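Local coordinates for RagB/SusD domain protein (Flavobacterium johnsoniae, PDB 5J90) that binds chitin as a SusD homolog and probably serves as a surface lipoprotein in the bacterium's chitin utilization system, at residues A[270-275]-A[385-390]. Residues are numbered along the deposited sequence; the frame is centred on the assembly and turned at random.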
loop_
_atom_site.group_PDB
_atom_site.type_symbol
_atom_site.label_atom_id
_atom_site.label_comp_id
_atom_site.label_asym_id
_atom_site.label_seq_id
_atom_site.Cartn_x
_atom_site.Cartn_y
_atom_site.Cartn_z
ATOM N N ASP A 270 1.477 -22.740 16.629
ATOM C CA ASP A 270 2.411 -22.643 15.501
ATOM C C ASP A 270 3.797 -23.166 15.873
ATOM O O ASP A 270 4.441 -23.864 15.082
ATOM C CB ASP A 270 2.529 -21.199 14.994
ATOM C CG ASP A 270 1.281 -20.718 14.281
ATOM O OD1 ASP A 270 0.863 -21.350 13.286
ATOM O OD2 ASP A 270 0.725 -19.695 14.721
ATOM N N MET A 271 4.267 -22.812 17.068
ATOM C CA MET A 271 5.555 -23.306 17.527
ATOM C C MET A 271 5.536 -24.830 17.675
ATOM O O MET A 271 6.503 -25.491 17.309
ATOM C CB MET A 271 5.975 -22.620 18.829
ATOM C CG MET A 271 6.730 -21.318 18.612
ATOM S SD MET A 271 8.406 -21.702 18.102
ATOM C CE MET A 271 8.998 -20.077 17.631
ATOM N N GLU A 272 4.436 -25.379 18.182
ATOM C CA GLU A 272 4.354 -26.836 18.282
ATOM C C GLU A 272 4.421 -27.465 16.891
ATOM O O GLU A 272 5.214 -28.362 16.645
ATOM C CB GLU A 272 3.080 -27.291 19.000
ATOM C CG GLU A 272 3.065 -28.805 19.176
ATOM C CD GLU A 272 1.760 -29.373 19.717
ATOM O OE1 GLU A 272 1.072 -28.712 20.521
ATOM O OE2 GLU A 272 1.435 -30.524 19.341
ATOM N N SER A 273 3.603 -26.973 15.968
ATOM C CA SER A 273 3.563 -27.527 14.619
ATOM C C SER A 273 4.926 -27.492 13.933
ATOM O O SER A 273 5.400 -28.498 13.384
ATOM C CB SER A 273 2.531 -26.770 13.773
ATOM O OG SER A 273 2.559 -27.231 12.434
ATOM N N ILE A 274 5.563 -26.331 13.960
ATOM C CA ILE A 274 6.817 -26.147 13.246
ATOM C C ILE A 274 7.994 -26.837 13.936
ATOM O O ILE A 274 8.747 -27.570 13.297
ATOM C CB ILE A 274 7.081 -24.648 12.997
ATOM C CG1 ILE A 274 6.024 -24.113 12.024
ATOM C CG2 ILE A 274 8.487 -24.428 12.458
ATOM C CD1 ILE A 274 6.074 -22.601 11.791
ATOM N N MET A 275 8.158 -26.613 15.234
ATOM C CA MET A 275 9.319 -27.174 15.920
ATOM C C MET A 275 9.219 -28.694 16.138
ATOM O O MET A 275 10.222 -29.400 16.008
ATOM C CB MET A 275 9.645 -26.399 17.207
ATOM C CG MET A 275 10.031 -24.935 16.914
ATOM S SD MET A 275 10.822 -24.056 18.279
ATOM C CE MET A 275 12.435 -24.837 18.271
ATOM N N ALA A 385 4.073 -30.275 11.567
ATOM C CA ALA A 385 3.168 -31.313 12.067
ATOM C C ALA A 385 1.732 -30.821 12.236
ATOM O O ALA A 385 1.483 -29.640 12.484
ATOM C CB ALA A 385 3.678 -31.851 13.393
ATOM N N ALA A 386 0.777 -31.738 12.127
ATOM C CA ALA A 386 -0.606 -31.404 12.423
ATOM C C ALA A 386 -0.726 -30.976 13.878
ATOM O O ALA A 386 0.015 -31.456 14.746
ATOM C CB ALA A 386 -1.524 -32.591 12.136
ATOM N N TYR A 387 -1.658 -30.064 14.137
ATOM C CA TYR A 387 -1.885 -29.563 15.481
ATOM C C TYR A 387 -3.175 -30.130 16.084
ATOM O O TYR A 387 -4.239 -30.070 15.467
ATOM C CB TYR A 387 -1.923 -28.022 15.531
ATOM C CG TYR A 387 -2.314 -27.584 16.915
ATOM C CD1 TYR A 387 -1.407 -27.678 17.966
ATOM C CD2 TYR A 387 -3.607 -27.162 17.201
ATOM C CE1 TYR A 387 -1.763 -27.337 19.252
ATOM C CE2 TYR A 387 -3.974 -26.813 18.492
ATOM C CZ TYR A 387 -3.043 -26.906 19.513
ATOM O OH TYR A 387 -3.383 -26.570 20.800
ATOM N N VAL A 388 -3.067 -30.651 17.304
ATOM C CA VAL A 388 -4.213 -31.189 18.029
ATOM C C VAL A 388 -4.343 -30.575 19.419
ATOM O O VAL A 388 -3.377 -30.518 20.179
ATOM C CB VAL A 388 -4.099 -32.725 18.183
ATOM C CG1 VAL A 388 -5.212 -33.265 19.083
ATOM C CG2 VAL A 388 -4.126 -33.402 16.828
ATOM N N ASP A 389 -5.548 -30.113 19.731
ATOM C CA ASP A 389 -5.926 -29.702 21.078
ATOM C C ASP A 389 -6.778 -30.853 21.616
ATOM O O ASP A 389 -7.970 -30.923 21.322
ATOM C CB ASP A 389 -6.746 -28.407 21.018
ATOM C CG ASP A 389 -7.042 -27.826 22.388
ATOM O OD1 ASP A 389 -6.873 -28.545 23.394
ATOM O OD2 ASP A 389 -7.461 -26.649 22.462
ATOM N N PRO A 390 -6.162 -31.760 22.396
ATOM C CA PRO A 390 -6.769 -33.064 22.713
ATOM C C PRO A 390 -8.222 -33.003 23.195
ATOM O O PRO A 390 -9.062 -33.739 22.671
ATOM C CB PRO A 390 -5.850 -33.613 23.805
ATOM C CG PRO A 390 -4.519 -32.999 23.502
ATOM C CD PRO A 390 -4.848 -31.599 23.044
HETATM O O HOH W 1 -0.471 -31.688 17.902
HETATM O O HOH W 2 2.312 -30.808 16.435
#
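Ser273, on helix 269-277, and Ala385, in the irregular loop after helix 373-378, come together with their CA atoms 4.6 Å apart. The backbone N of Ala385 donates to Ser273 O, 2.9 Å away, in a nearly straight bond (177° at the hydrogen). The donor sits above the carbonyl plane. Ser273 returns a bond of its own: OG donates to Ala385 O over 2.6 Å, in the carbonyl plane and on a lone pair. With OG anti to the backbone N of Ser273 (chi1 175°), the hydroxyl can meet that oxygen. Both backbone polar atoms of Ala385 are thus gripped by a single residue. Were Ser273 an alanine, Ala385 O would probably lose its hydroxyl donor, and only the Ala385 N bond would join the two residues.

Further along, the extended chain of Glu272 crosses Tyr387 at about a right angle. Its OE1 lies at the ring edge, 3.4 Å from Tyr387 CE1, and also accepts from Gly299 N. Tyr387 OH bonds to Gly299 O, so both side chains are anchored on one further loop residue. Glu272 OE2 lies within hydrogen-bonding distance of two waters, at 2.7 and 3.0 Å. Both waters also approach Ala386 O, and the nearer one accepts from Val388 N. The same OE2 forms salt bridges with Lys276 and Lys298.

The contact joins a helix to a long loop by polar links rather than greasy packing. The buried Glu272 carboxylate is met by two lysines, a backbone N-H and water, which probably favour its charged form.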